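Local coordinates for odorant-binding protein 2a (Homo sapiens, PDB 4RUN), which binds and carries small hydrophobic volatile molecules, with higher affinity for aldehydes and large fatty acids, at residues A[14-19]-A[112-117]; A[27-32]-A[53-58]; A[62-67]-A[76-81]. The protein carries 2 engineered substitutions. One frame throughout, in Å; residues are numbered along the deposited sequence.

Interaction 1: A[14-19]-A[112-117]; sequences WYVKAM and NLVGRN. Engineered in segment 112-117: Asn112 (natural residue Lys).
Strand 14-19 pairs antiparallel with strand 112-115 at an axis distance of 4.6 Å, and a beta bulge shifts the register by one residue between Val16 and Ala18. Tyr15 and Gly115 exchange two backbone hydrogen bonds. At the bulge both Lys17 and Ala18 face Leu113: Lys17 N donates to Leu113 O, and Leu113 N to Ala18 O. This pairing of the first and last long strands closes the lipocalin barrel.

Trp14 belongs to the Gly-X-Trp signature of the family. The guanidinium of Arg116 lies flat on one face of its indole, with centres 4.2 Å apart and planes at 18°. This is an off-centre cation-pi contact, with CZ near the five-membered ring. Arg116 CD stands over the six-membered ring, 4.3 Å from its centroid. A bend at chi2 (-72°) folds the arginine chain back over the ring. Arg116 NH1 donates to Thr11 O and NH2 to Thr13 O, while Trp14 NE1 bonds to Ile10 O.

Val16 CG2 meets Val114 CG1 at 4.2 Å. Ala18 CB meets Leu113 CB at 3.9 Å, beneath helix 122-134. The engineered Asn112 lies alongside Met19, its OD1 by the thioether. Lys17 NZ forms a salt bridge with Asp94 and also bonds to Asn119 O.

The arginine thus holds its charge flat against the indole while its N-H groups tie the N-terminal backbone, an arrangement known from the tryptophan-arginine pair of other lipocalins.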
loop_
_atom_site.group_PDB
_atom_site.type_symbol
_atom_site.label_atom_id
_atom_site.label_comp_id
_atom_site.label_asym_id
_atom_site.label_seq_id
_atom_site.Cartn_x
_atom_site.Cartn_y
_atom_site.Cartn_z
ATOM N N TRP A 14 7.485 -2.146 7.178
ATOM C CA TRP A 14 6.948 -2.945 6.082
ATOM C C TRP A 14 7.587 -2.511 4.775
ATOM O O TRP A 14 8.029 -1.381 4.624
ATOM C CB TRP A 14 5.448 -2.760 5.938
ATOM C CG TRP A 14 4.632 -3.290 7.039
ATOM C CD1 TRP A 14 4.301 -2.650 8.189
ATOM C CD2 TRP A 14 3.980 -4.553 7.081
ATOM N NE1 TRP A 14 3.489 -3.439 8.955
ATOM C CE2 TRP A 14 3.276 -4.618 8.299
ATOM C CE3 TRP A 14 3.927 -5.644 6.214
ATOM C CZ2 TRP A 14 2.527 -5.731 8.675
ATOM C CZ3 TRP A 14 3.183 -6.752 6.590
ATOM C CH2 TRP A 14 2.493 -6.783 7.809
ATOM N N TYR A 15 7.613 -3.427 3.827
ATOM C CA TYR A 15 8.202 -3.182 2.541
ATOM C C TYR A 15 7.132 -3.385 1.483
ATOM O O TYR A 15 6.433 -4.405 1.492
ATOM C CB TYR A 15 9.361 -4.143 2.300
ATOM C CG TYR A 15 10.533 -3.914 3.213
ATOM C CD1 TYR A 15 11.524 -2.996 2.875
ATOM C CD2 TYR A 15 10.651 -4.600 4.424
ATOM C CE1 TYR A 15 12.598 -2.764 3.715
ATOM C CE2 TYR A 15 11.728 -4.382 5.272
ATOM C CZ TYR A 15 12.699 -3.460 4.911
ATOM O OH TYR A 15 13.775 -3.212 5.738
ATOM N N VAL A 16 7.015 -2.413 0.579
ATOM C CA VAL A 16 6.074 -2.465 -0.535
ATOM C C VAL A 16 6.753 -3.123 -1.728
ATOM O O VAL A 16 7.686 -2.569 -2.299
ATOM C CB VAL A 16 5.632 -1.058 -0.944
ATOM C CG1 VAL A 16 4.658 -1.142 -2.100
ATOM C CG2 VAL A 16 5.039 -0.293 0.245
ATOM N N LYS A 17 6.275 -4.300 -2.109
ATOM C CA LYS A 17 6.962 -5.138 -3.095
ATOM C C LYS A 17 6.314 -5.079 -4.465
ATOM O O LYS A 17 6.963 -5.278 -5.481
ATOM C CB LYS A 17 6.969 -6.577 -2.600
ATOM C CG LYS A 17 7.549 -6.733 -1.203
ATOM C CD LYS A 17 7.397 -8.149 -0.704
ATOM C CE LYS A 17 8.281 -8.366 0.500
ATOM N NZ LYS A 17 8.136 -9.719 1.096
ATOM N N ALA A 18 5.021 -4.815 -4.494
ATOM C CA ALA A 18 4.326 -4.665 -5.753
ATOM C C ALA A 18 3.152 -3.773 -5.522
ATOM O O ALA A 18 2.725 -3.590 -4.384
ATOM C CB ALA A 18 3.867 -6.007 -6.278
ATOM N N MET A 19 2.631 -3.227 -6.610
ATOM C CA MET A 19 1.596 -2.219 -6.561
ATOM C C MET A 19 0.648 -2.409 -7.755
ATOM O O MET A 19 1.082 -2.846 -8.819
ATOM C CB MET A 19 2.299 -0.884 -6.568
ATOM C CG MET A 19 1.427 0.322 -6.348
ATOM S SD MET A 19 2.395 1.673 -5.618
ATOM C CE MET A 19 1.027 2.838 -5.476
ATOM N N ASN A 112 -1.501 -2.967 -2.694
ATOM C CA ASN A 112 -0.071 -3.045 -2.485
ATOM C C ASN A 112 0.293 -4.339 -1.798
ATOM O O ASN A 112 -0.322 -4.721 -0.803
ATOM C CB ASN A 112 0.405 -1.855 -1.661
ATOM C CG ASN A 112 0.025 -0.533 -2.290
ATOM O OD1 ASN A 112 0.586 -0.139 -3.301
ATOM N ND2 ASN A 112 -0.955 0.137 -1.717
ATOM N N LEU A 113 1.274 -5.026 -2.362
ATOM C CA LEU A 113 1.828 -6.209 -1.756
ATOM C C LEU A 113 2.844 -5.749 -0.741
ATOM O O LEU A 113 3.813 -5.071 -1.091
ATOM C CB LEU A 113 2.493 -7.082 -2.815
ATOM C CG LEU A 113 3.112 -8.380 -2.304
ATOM C CD1 LEU A 113 2.040 -9.277 -1.719
ATOM C CD2 LEU A 113 3.842 -9.089 -3.422
ATOM N N VAL A 114 2.651 -6.142 0.508
ATOM C CA VAL A 114 3.510 -5.687 1.590
ATOM C C VAL A 114 3.991 -6.841 2.469
ATOM O O VAL A 114 3.276 -7.821 2.674
ATOM C CB VAL A 114 2.788 -4.629 2.452
ATOM C CG1 VAL A 114 2.533 -3.394 1.619
ATOM C CG2 VAL A 114 1.459 -5.155 3.001
ATOM N N GLY A 115 5.216 -6.724 2.980
ATOM C CA GLY A 115 5.764 -7.743 3.857
ATOM C C GLY A 115 6.838 -7.225 4.779
ATOM O O GLY A 115 7.367 -6.134 4.599
ATOM N N ARG A 116 7.148 -8.017 5.786
ATOM C CA ARG A 116 8.170 -7.652 6.745
ATOM C C ARG A 116 9.546 -7.795 6.133
ATOM O O ARG A 116 10.468 -7.016 6.406
ATOM C CB ARG A 116 8.056 -8.563 7.950
ATOM C CG ARG A 116 6.754 -8.376 8.694
ATOM C CD ARG A 116 6.770 -7.060 9.420
ATOM N NE ARG A 116 5.702 -6.979 10.399
ATOM C CZ ARG A 116 5.472 -5.907 11.142
ATOM N NH1 ARG A 116 4.474 -5.911 12.012
ATOM N NH2 ARG A 116 6.242 -4.830 11.007
ATOM N N ASN A 117 9.668 -8.812 5.301
ATOM C CA ASN A 117 10.912 -9.158 4.687
ATOM C C ASN A 117 10.947 -8.411 3.384
ATOM O O ASN A 117 9.963 -8.428 2.668
ATOM C CB ASN A 117 10.933 -10.663 4.429
ATOM C CG ASN A 117 12.323 -11.220 4.410
ATOM O OD1 ASN A 117 13.052 -11.107 5.393
ATOM N ND2 ASN A 117 12.713 -11.805 3.286
#

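Interaction 2: A[27-32]-A[53-58]; sequences EDRRPR and FMREDR. With FLC (citrate anion), chain C.
Arg55 reaches across to the backbone of Arg29 at the open end of the lipocalin barrel. Here the loop after the first strand meets the hairpin between strands 47-55 and 58-66, which turns through a type II' beta turn from Arg55 to Arg58.

From CB, the chain of Arg55 sets off with CG anti to the backbone N (chi1 -169°). CG passes the carbonyl oxygens of both Asp28 and Arg29. CD stays beside Arg29 O, 3.6 Å from it. A bend at chi3 then turns NE to the same oxygen, and Arg55 NE donates to Arg29 O at 2.9 Å. The donor is tilted 30° from the carbonyl plane. One face of the guanidinium lies against Phe53 CE2 and the opposite face against the Arg29 guanidinium. At the tip, NH2 donates to the hydroxyl OHB of a citrate, 3.0 Å away. Arg29 NE makes a weaker bond to citrate OB2, so both arginines gather round one anion, probably from the crystallisation liquor. With an alanine here, Arg29 O and the citrate hydroxyl would probably lose these donors, and the Arg29 guanidinium the flat group against it.

Beside this, Pro31 CG packs on Phe53 CD2 at 4.0 Å, with Phe143 touching the same proline. Arg32 N donates to Met54 O at 2.7 Å. Farther out, Arg32 bends at chi3, and its NH1 donates to Glu56 O in the turn, 2.6 Å away and 18° out of the guanidinium plane.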
loop_
_atom_site.group_PDB
_atom_site.type_symbol
_atom_site.label_atom_id
_atom_site.label_comp_id
_atom_site.label_asym_id
_atom_site.label_seq_id
_atom_site.Cartn_x
_atom_site.Cartn_y
_atom_site.Cartn_z
ATOM N N GLU A 27 -0.733 7.211 -15.477
ATOM C CA GLU A 27 0.576 6.581 -15.484
ATOM C C GLU A 27 1.646 7.505 -14.901
ATOM O O GLU A 27 2.479 7.084 -14.102
ATOM C CB GLU A 27 0.944 6.155 -16.901
ATOM C CG GLU A 27 1.969 5.033 -16.965
ATOM C CD GLU A 27 2.437 4.754 -18.380
ATOM O OE1 GLU A 27 1.826 5.277 -19.337
ATOM O OE2 GLU A 27 3.426 4.014 -18.539
ATOM N N ASP A 28 1.611 8.774 -15.308
ATOM C CA ASP A 28 2.458 9.821 -14.724
ATOM C C ASP A 28 2.471 9.766 -13.187
ATOM O O ASP A 28 3.434 10.170 -12.549
ATOM C CB ASP A 28 2.077 11.222 -15.267
ATOM C CG ASP A 28 1.017 11.954 -14.418
ATOM O OD1 ASP A 28 0.563 11.417 -13.394
ATOM O OD2 ASP A 28 0.642 13.102 -14.775
ATOM N N ARG A 29 1.417 9.220 -12.598
ATOM C CA ARG A 29 1.225 9.272 -11.153
ATOM C C ARG A 29 1.861 8.108 -10.377
ATOM O O ARG A 29 1.895 8.135 -9.152
ATOM C CB ARG A 29 -0.269 9.298 -10.839
ATOM C CG ARG A 29 -0.596 10.162 -9.651
ATOM C CD ARG A 29 -2.083 10.318 -9.413
ATOM N NE ARG A 29 -2.254 10.653 -8.002
ATOM C CZ ARG A 29 -2.130 11.873 -7.494
ATOM N NH1 ARG A 29 -1.884 12.917 -8.280
ATOM N NH2 ARG A 29 -2.279 12.049 -6.187
ATOM N N ARG A 30 2.348 7.085 -11.075
ATOM C CA ARG A 30 2.893 5.902 -10.411
ATOM C C ARG A 30 4.236 6.114 -9.710
ATOM O O ARG A 30 5.155 6.654 -10.311
ATOM C CB ARG A 30 3.131 4.803 -11.419
ATOM C CG ARG A 30 1.892 4.384 -12.169
ATOM C CD ARG A 30 2.192 3.243 -13.093
ATOM N NE ARG A 30 0.976 2.787 -13.745
ATOM C CZ ARG A 30 0.864 1.624 -14.372
ATOM N NH1 ARG A 30 1.906 0.793 -14.449
ATOM N NH2 ARG A 30 -0.293 1.297 -14.915
ATOM N N PRO A 31 4.363 5.654 -8.457
ATOM C CA PRO A 31 5.634 5.608 -7.768
ATOM C C PRO A 31 6.720 4.849 -8.544
ATOM O O PRO A 31 6.494 3.717 -8.943
ATOM C CB PRO A 31 5.295 4.854 -6.485
ATOM C CG PRO A 31 3.850 5.119 -6.252
ATOM C CD PRO A 31 3.256 5.200 -7.603
ATOM N N ARG A 32 7.863 5.490 -8.782
ATOM C CA ARG A 32 9.008 4.845 -9.404
ATOM C C ARG A 32 9.769 4.113 -8.340
ATOM O O ARG A 32 10.270 3.023 -8.571
ATOM C CB ARG A 32 9.980 5.854 -10.011
ATOM C CG ARG A 32 9.488 6.572 -11.252
ATOM C CD ARG A 32 10.457 7.685 -11.639
ATOM N NE ARG A 32 11.867 7.254 -11.595
ATOM C CZ ARG A 32 12.855 7.836 -10.895
ATOM N NH1 ARG A 32 12.643 8.910 -10.142
ATOM N NH2 ARG A 32 14.087 7.337 -10.945
ATOM N N PHE A 53 8.202 8.266 -1.485
ATOM C CA PHE A 53 8.296 7.638 -2.793
ATOM C C PHE A 53 8.585 8.675 -3.855
ATOM O O PHE A 53 8.363 9.860 -3.640
ATOM C CB PHE A 53 7.020 6.885 -3.136
ATOM C CG PHE A 53 5.804 7.753 -3.256
ATOM C CD1 PHE A 53 5.006 7.999 -2.152
ATOM C CD2 PHE A 53 5.442 8.296 -4.476
ATOM C CE1 PHE A 53 3.878 8.782 -2.256
ATOM C CE2 PHE A 53 4.321 9.092 -4.583
ATOM C CZ PHE A 53 3.537 9.332 -3.470
ATOM N N MET A 54 9.105 8.224 -4.989
ATOM C CA MET A 54 9.427 9.121 -6.084
ATOM C C MET A 54 8.356 9.015 -7.148
ATOM O O MET A 54 8.023 7.941 -7.598
ATOM C CB MET A 54 10.784 8.787 -6.711
ATOM C CG MET A 54 11.989 8.945 -5.795
ATOM S SD MET A 54 12.436 10.655 -5.554
ATOM C CE MET A 54 12.720 11.183 -7.243
ATOM N N ARG A 55 7.842 10.157 -7.549
ATOM C CA ARG A 55 6.886 10.240 -8.615
ATOM C C ARG A 55 7.557 11.140 -9.649
ATOM O O ARG A 55 7.600 12.362 -9.485
ATOM C CB ARG A 55 5.591 10.825 -8.060
ATOM C CG ARG A 55 4.392 10.745 -8.977
ATOM C CD ARG A 55 3.184 11.433 -8.347
ATOM N NE ARG A 55 2.363 10.538 -7.542
ATOM C CZ ARG A 55 1.629 10.899 -6.487
ATOM N NH1 ARG A 55 1.624 12.151 -6.048
ATOM N NH2 ARG A 55 0.905 9.982 -5.838
ATOM N N GLU A 56 8.107 10.516 -10.689
ATOM C CA GLU A 56 8.995 11.179 -11.657
ATOM C C GLU A 56 10.254 11.634 -10.922
ATOM O O GLU A 56 10.846 10.839 -10.211
ATOM C CB GLU A 56 8.267 12.304 -12.394
ATOM C CG GLU A 56 7.054 11.799 -13.156
ATOM C CD GLU A 56 6.027 12.876 -13.448
ATOM O OE1 GLU A 56 5.643 13.541 -12.470
ATOM O OE2 GLU A 56 5.602 13.052 -14.626
ATOM N N ASP A 57 10.653 12.892 -11.053
ATOM C CA ASP A 57 11.818 13.400 -10.321
ATOM C C ASP A 57 11.466 13.941 -8.929
ATOM O O ASP A 57 12.329 14.475 -8.243
ATOM C CB ASP A 57 12.545 14.482 -11.149
ATOM C CG ASP A 57 13.602 13.899 -12.091
ATOM O OD1 ASP A 57 13.727 12.657 -12.173
ATOM O OD2 ASP A 57 14.323 14.685 -12.746
ATOM N N ARG A 58 10.217 13.789 -8.503
ATOM C CA ARG A 58 9.729 14.436 -7.289
ATOM C C ARG A 58 9.701 13.449 -6.130
ATOM O O ARG A 58 9.059 12.408 -6.227
ATOM C CB ARG A 58 8.306 14.975 -7.515
ATOM C CG ARG A 58 8.053 15.683 -8.856
ATOM C CD ARG A 58 8.536 17.120 -8.866
ATOM N NE ARG A 58 7.926 17.911 -7.814
ATOM C CZ ARG A 58 8.280 19.158 -7.526
ATOM N NH1 ARG A 58 9.233 19.759 -8.217
ATOM N NH2 ARG A 58 7.683 19.809 -6.542
HETATM C CAC FLC C . -1.876 8.540 -0.860
HETATM C CA FLC C . -2.084 8.014 -2.274
HETATM C CB FLC C . -2.214 9.106 -3.340
HETATM C CBC FLC C . -2.586 8.463 -4.669
HETATM C CG FLC C . -3.342 10.090 -3.016
HETATM C CGC FLC C . -2.983 11.401 -2.324
HETATM O OA1 FLC C . -2.776 8.395 0.004
HETATM O OA2 FLC C . -0.792 9.099 -0.592
HETATM O OB1 FLC C . -3.753 8.017 -4.829
HETATM O OB2 FLC C . -1.734 8.411 -5.587
HETATM O OG1 FLC C . -2.754 12.421 -3.030
HETATM O OG2 FLC C . -2.992 11.423 -1.066
HETATM O OHB FLC C . -0.971 9.810 -3.495
#

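Interaction 3: A[62-67]-A[76-81]; sequences KKILMR and SAYGGR. With FLC (citrate anion), chain C.
A single antiparallel bridge, Arg67 with Ser76, joins segment 62-67, on strand 58-66, to strand 74-77 in the barrel wall. Its two backbone bonds run from Arg67 N to Ser76 O (2.7 Å) and from Ser76 N to Arg67 O (3.1 Å). The second uses a lone pair of the carbonyl oxygen. The partners part after Ala77, where Tyr78 takes up left-handed backbone angles and the chain turns off through two glycines toward strand 82-88.

Side chains carry the contact on from there. Ile64 uses both branches. Its CG2, anti to the backbone N, touches Ala77 CB at 3.7 Å. Its CG1 lies against the phenol end of Tyr78, 4.2 Å from CZ, and the two side chains cross. Past the isoleucine, Tyr78 OH donates to citrate OA1 at 3.3 Å. Lys62, bent at chi2, sends NZ to citrate OG2, 3.2 Å away. Lys82 and Arg55 bind the same citrate. The guanidinium of Arg81 lies with one face against the Tyr78 ring and forms a salt bridge with Asp101.

Apolar packing of Ile64 thus gives way to a basic patch with one phenol hydroxyl, holding a citrate probably from the crystallisation liquor; it could also suit other carboxylates.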
loop_
_atom_site.group_PDB
_atom_site.type_symbol
_atom_site.label_atom_id
_atom_site.label_comp_id
_atom_site.label_asym_id
_atom_site.label_seq_id
_atom_site.Cartn_x
_atom_site.Cartn_y
_atom_site.Cartn_z
ATOM N N LYS A 62 4.892 11.162 2.911
ATOM C CA LYS A 62 3.554 10.850 3.388
ATOM C C LYS A 62 3.619 10.474 4.854
ATOM O O LYS A 62 4.611 9.930 5.330
ATOM C CB LYS A 62 2.952 9.696 2.591
ATOM C CG LYS A 62 2.562 10.047 1.165
ATOM C CD LYS A 62 1.278 10.863 1.111
ATOM C CE LYS A 62 1.129 11.572 -0.227
ATOM N NZ LYS A 62 -0.065 12.463 -0.276
ATOM N N LYS A 63 2.548 10.789 5.564
ATOM C CA LYS A 63 2.427 10.513 6.986
ATOM C C LYS A 63 0.940 10.426 7.231
ATOM O O LYS A 63 0.253 11.442 7.268
ATOM C CB LYS A 63 3.059 11.627 7.819
ATOM C CG LYS A 63 2.973 11.445 9.330
ATOM C CD LYS A 63 3.876 12.450 10.030
ATOM C CE LYS A 63 3.781 12.340 11.540
ATOM N NZ LYS A 63 4.679 13.301 12.243
ATOM N N ILE A 64 0.444 9.204 7.369
ATOM C CA ILE A 64 -0.981 8.963 7.295
ATOM C C ILE A 64 -1.525 8.455 8.605
ATOM O O ILE A 64 -1.140 7.396 9.072
ATOM C CB ILE A 64 -1.308 7.934 6.210
ATOM C CG1 ILE A 64 -0.799 8.438 4.865
ATOM C CG2 ILE A 64 -2.813 7.670 6.165
ATOM C CD1 ILE A 64 -1.009 7.464 3.729
ATOM N N LEU A 65 -2.444 9.224 9.171
ATOM C CA LEU A 65 -3.216 8.790 10.306
ATOM C C LEU A 65 -4.237 7.756 9.836
ATOM O O LEU A 65 -5.065 8.047 8.967
ATOM C CB LEU A 65 -3.905 9.998 10.930
ATOM C CG LEU A 65 -4.821 9.766 12.127
ATOM C CD1 LEU A 65 -4.132 8.942 13.202
ATOM C CD2 LEU A 65 -5.308 11.097 12.677
ATOM N N MET A 66 -4.152 6.553 10.409
ATOM C CA MET A 66 -5.042 5.438 10.101
ATOM C C MET A 66 -5.885 5.138 11.330
ATOM O O MET A 66 -5.382 4.625 12.329
ATOM C CB MET A 66 -4.245 4.193 9.745
ATOM C CG MET A 66 -3.390 4.329 8.500
ATOM S SD MET A 66 -2.229 2.981 8.209
ATOM C CE MET A 66 -3.287 1.578 8.492
ATOM N N ARG A 67 -7.170 5.453 11.269
ATOM C CA ARG A 67 -8.019 5.302 12.441
ATOM C C ARG A 67 -8.621 3.901 12.532
ATOM O O ARG A 67 -8.924 3.267 11.525
ATOM C CB ARG A 67 -9.115 6.370 12.456
ATOM C CG ARG A 67 -8.582 7.795 12.385
ATOM C CD ARG A 67 -9.284 8.710 13.379
ATOM N NE ARG A 67 -9.018 10.128 13.120
ATOM C CZ ARG A 67 -8.971 11.086 14.049
ATOM N NH1 ARG A 67 -9.147 10.808 15.338
ATOM N NH2 ARG A 67 -8.726 12.341 13.687
ATOM N N SER A 76 -9.391 3.597 8.434
ATOM C CA SER A 76 -9.811 4.748 7.650
ATOM C C SER A 76 -8.800 5.876 7.794
ATOM O O SER A 76 -8.123 5.988 8.820
ATOM C CB SER A 76 -11.206 5.211 8.085
ATOM O OG SER A 76 -11.223 5.582 9.440
ATOM N N ALA A 77 -8.712 6.716 6.769
ATOM C CA ALA A 77 -7.768 7.830 6.763
ATOM C C ALA A 77 -8.386 9.038 6.095
ATOM O O ALA A 77 -9.341 8.906 5.329
ATOM C CB ALA A 77 -6.492 7.436 6.053
ATOM N N TYR A 78 -7.826 10.211 6.401
ATOM C CA TYR A 78 -8.302 11.480 5.878
ATOM C C TYR A 78 -9.803 11.642 6.136
ATOM O O TYR A 78 -10.580 11.864 5.209
ATOM C CB TYR A 78 -7.998 11.593 4.379
ATOM C CG TYR A 78 -6.578 11.218 3.968
ATOM C CD1 TYR A 78 -5.504 12.056 4.234
ATOM C CD2 TYR A 78 -6.323 10.042 3.273
ATOM C CE1 TYR A 78 -4.213 11.720 3.837
ATOM C CE2 TYR A 78 -5.040 9.700 2.869
ATOM C CZ TYR A 78 -3.988 10.539 3.154
ATOM O OH TYR A 78 -2.713 10.192 2.750
ATOM N N GLY A 79 -10.201 11.512 7.398
ATOM C CA GLY A 79 -11.588 11.696 7.808
ATOM C C GLY A 79 -12.572 10.672 7.266
ATOM O O GLY A 79 -13.772 10.929 7.248
ATOM N N GLY A 80 -12.085 9.512 6.830
ATOM C CA GLY A 80 -12.948 8.499 6.209
ATOM C C GLY A 80 -13.106 8.650 4.703
ATOM O O GLY A 80 -13.912 7.959 4.083
ATOM N N ARG A 81 -12.354 9.572 4.115
ATOM C CA ARG A 81 -12.266 9.699 2.661
ATOM C C ARG A 81 -11.716 8.394 2.054
ATOM O O ARG A 81 -12.204 7.916 1.024
ATOM C CB ARG A 81 -11.345 10.873 2.317
ATOM C CG ARG A 81 -11.376 11.343 0.873
ATOM C CD ARG A 81 -10.229 12.295 0.594
ATOM N NE ARG A 81 -9.038 11.521 0.251
ATOM C CZ ARG A 81 -7.779 11.881 0.477
ATOM N NH1 ARG A 81 -7.482 13.034 1.057
ATOM N NH2 ARG A 81 -6.791 11.062 0.102
HETATM C CAC FLC C . -1.876 8.540 -0.860
HETATM C CA FLC C . -2.084 8.014 -2.274
HETATM C CB FLC C . -2.214 9.106 -3.340
HETATM C CBC FLC C . -2.586 8.463 -4.669
HETATM C CG FLC C . -3.342 10.090 -3.016
HETATM C CGC FLC C . -2.983 11.401 -2.324
HETATM O OA1 FLC C . -2.776 8.395 0.004
HETATM O OA2 FLC C . -0.792 9.099 -0.592
HETATM O OB1 FLC C . -3.753 8.017 -4.829
HETATM O OB2 FLC C . -1.734 8.411 -5.587
HETATM O OG1 FLC C . -2.754 12.421 -3.030
HETATM O OG2 FLC C . -2.992 11.423 -1.066
HETATM O OHB FLC C . -0.971 9.810 -3.495
#

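Overall arrangement
From the N terminus, strand 12-21 runs first through interaction 1, whose partner lies 93 residues on. That pairing closes the largest loop and joins the first barrel strand to the last long one. Both other contacts fall within this loop. Interaction 2 comes first, linking the loop after strand 12-21 to the turn Arg55 to Arg58. It ends before interaction 3 opens, which ties strand 58-66 to 74-77 across a short connection, so these two follow in series without crossing. Met19 packs on Pro31 between interactions 1 and 2. Phe53 packs on Lys62 between 2 and 3, which also share the citrate. Interactions 1 and 3 do not touch, their nearest atoms being about 8 Å apart.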